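Local coordinates for protein VP5 (Halorubrum pleomorphic virus 6, PDB 6QGL) that is a viral envelope protein that probably mediates fusion of the virus membrane with that of its archaeal host, at residues 204-209 / 230-235. Numbering follows the deposited sequence.
Sequences YNPKEV and SEWNAV
P206, in a beta-hairpin loop of the envelope protein's four-stranded antiparallel sheet, rests against W232 and N233 on helix 229-257 and shows how a hairpin turn can dock on a helix. The loop joins strands 201-204 and 209-213 and is shaped by an Asx motif: N205 OD1 accepts a hydrogen bond from the backbone N of E208 at 2.9 Å and a weak one from that of K207.

The tight part is apolar and buried. The proline ring runs alongside the tryptophan side chain, with P206 CG 4.0 Å from W232 CE3 and P206 CB 4.1 Å from W232 CB. F119 and W123 of helix 97-140 touch both residues, and W123 meets the indole edge-to-face, so the proline joins an aromatic cluster between helices.

Toward K207 the contact thins. This lysine is partly exposed and buries little area here, though its NZ reaches back to the helix in a long, weak ion pair with E236, just beyond the segment. Between the two regions stands N233, whose CG lies anti to the backbone N (chi1 -172°), carrying the amide to the loop. There N233 ND2 donates to P206 O at 2.9 Å, almost straight at 173°, with P206 O lying in the plane of the N233 amide.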
loop_
_atom_site.group_PDB
_atom_site.type_symbol
_atom_site.label_atom_id
_atom_site.label_comp_id
_atom_site.label_asym_id
_atom_site.label_seq_id
_atom_site.Cartn_x
_atom_site.Cartn_y
_atom_site.Cartn_z
ATOM N N TYR A 204 -16.019 16.858 3.782
ATOM C CA TYR A 204 -14.943 16.280 4.590
ATOM C C TYR A 204 -13.582 16.256 3.878
ATOM O O TYR A 204 -13.477 16.590 2.695
ATOM C CB TYR A 204 -15.335 14.869 5.095
ATOM C CG TYR A 204 -15.411 13.802 4.025
ATOM C CD1 TYR A 204 -16.516 13.704 3.185
ATOM C CD2 TYR A 204 -14.415 12.836 3.905
ATOM C CE1 TYR A 204 -16.598 12.713 2.210
ATOM C CE2 TYR A 204 -14.489 11.836 2.940
ATOM C CZ TYR A 204 -15.580 11.781 2.093
ATOM O OH TYR A 204 -15.644 10.790 1.146
ATOM N N ASN A 205 -12.545 15.863 4.628
ATOM C CA ASN A 205 -11.151 15.710 4.207
ATOM C C ASN A 205 -10.478 14.733 5.198
ATOM O O ASN A 205 -11.156 14.330 6.147
ATOM C CB ASN A 205 -10.436 17.082 4.156
ATOM C CG ASN A 205 -10.482 17.912 5.417
ATOM O OD1 ASN A 205 -10.359 17.419 6.540
ATOM N ND2 ASN A 205 -10.632 19.215 5.255
ATOM N N PRO A 206 -9.182 14.338 5.062
ATOM C CA PRO A 206 -8.601 13.415 6.054
ATOM C C PRO A 206 -8.581 13.940 7.498
ATOM O O PRO A 206 -8.529 13.134 8.421
ATOM C CB PRO A 206 -7.180 13.179 5.530
ATOM C CG PRO A 206 -7.239 13.505 4.090
ATOM C CD PRO A 206 -8.195 14.655 4.009
ATOM N N LYS A 207 -8.639 15.275 7.696
ATOM C CA LYS A 207 -8.587 15.906 9.024
ATOM C C LYS A 207 -9.910 15.894 9.795
ATOM O O LYS A 207 -9.904 15.597 10.990
ATOM C CB LYS A 207 -8.050 17.347 8.938
ATOM C CG LYS A 207 -6.562 17.463 8.631
ATOM C CD LYS A 207 -6.123 18.929 8.656
ATOM C CE LYS A 207 -4.632 19.125 8.567
ATOM N NZ LYS A 207 -3.943 18.722 9.820
ATOM N N GLU A 208 -11.031 16.257 9.136
ATOM C CA GLU A 208 -12.345 16.360 9.790
ATOM C C GLU A 208 -13.532 16.222 8.837
ATOM O O GLU A 208 -13.373 16.354 7.624
ATOM C CB GLU A 208 -12.460 17.714 10.534
ATOM C CG GLU A 208 -12.340 18.933 9.625
ATOM C CD GLU A 208 -12.987 20.216 10.106
ATOM O OE1 GLU A 208 -14.041 20.148 10.782
ATOM O OE2 GLU A 208 -12.450 21.299 9.778
ATOM N N VAL A 209 -14.733 16.008 9.414
ATOM C CA VAL A 209 -16.019 15.971 8.717
ATOM C C VAL A 209 -16.678 17.310 9.064
ATOM O O VAL A 209 -17.036 17.537 10.225
ATOM C CB VAL A 209 -16.912 14.762 9.125
ATOM C CG1 VAL A 209 -18.281 14.832 8.460
ATOM C CG2 VAL A 209 -16.242 13.441 8.791
ATOM N N SER A 230 -13.144 7.353 7.763
ATOM C CA SER A 230 -12.634 6.492 8.829
ATOM C C SER A 230 -11.238 5.936 8.501
ATOM O O SER A 230 -10.400 5.858 9.396
ATOM C CB SER A 230 -13.614 5.361 9.125
ATOM O OG SER A 230 -13.662 4.409 8.075
ATOM N N GLU A 231 -10.985 5.588 7.217
ATOM C CA GLU A 231 -9.695 5.068 6.758
ATOM C C GLU A 231 -8.629 6.177 6.694
ATOM O O GLU A 231 -7.535 6.012 7.244
ATOM C CB GLU A 231 -9.842 4.346 5.401
ATOM C CG GLU A 231 -10.430 2.945 5.510
ATOM C CD GLU A 231 -10.620 2.136 4.235
ATOM O OE1 GLU A 231 -10.894 0.920 4.355
ATOM O OE2 GLU A 231 -10.529 2.705 3.123
ATOM N N TRP A 232 -8.963 7.307 6.038
ATOM C CA TRP A 232 -8.073 8.460 5.873
ATOM C C TRP A 232 -7.758 9.178 7.186
ATOM O O TRP A 232 -6.612 9.578 7.399
ATOM C CB TRP A 232 -8.642 9.438 4.837
ATOM C CG TRP A 232 -8.476 8.964 3.426
ATOM C CD1 TRP A 232 -9.332 8.175 2.717
ATOM C CD2 TRP A 232 -7.361 9.220 2.564
ATOM N NE1 TRP A 232 -8.830 7.937 1.459
ATOM C CE2 TRP A 232 -7.623 8.572 1.335
ATOM C CE3 TRP A 232 -6.173 9.956 2.704
ATOM C CZ2 TRP A 232 -6.737 8.629 0.253
ATOM C CZ3 TRP A 232 -5.289 9.999 1.638
ATOM C CH2 TRP A 232 -5.576 9.344 0.427
ATOM N N ASN A 233 -8.768 9.337 8.062
ATOM C CA ASN A 233 -8.617 9.988 9.365
ATOM C C ASN A 233 -7.795 9.151 10.332
ATOM O O ASN A 233 -7.114 9.722 11.183
ATOM C CB ASN A 233 -9.972 10.343 9.973
ATOM C CG ASN A 233 -9.893 11.175 11.228
ATOM O OD1 ASN A 233 -10.296 10.739 12.312
ATOM N ND2 ASN A 233 -9.375 12.391 11.108
ATOM N N ALA A 234 -7.854 7.808 10.203
ATOM C CA ALA A 234 -7.092 6.877 11.038
ATOM C C ALA A 234 -5.595 7.149 10.889
ATOM O O ALA A 234 -4.899 7.287 11.895
ATOM C CB ALA A 234 -7.411 5.439 10.658
ATOM N N VAL A 235 -5.126 7.299 9.635
ATOM C CA VAL A 235 -3.727 7.594 9.304
ATOM C C VAL A 235 -3.380 9.010 9.783
ATOM O O VAL A 235 -2.297 9.217 10.337
ATOM C CB VAL A 235 -3.425 7.390 7.790
ATOM C CG1 VAL A 235 -1.928 7.512 7.503
ATOM C CG2 VAL A 235 -3.951 6.046 7.294
#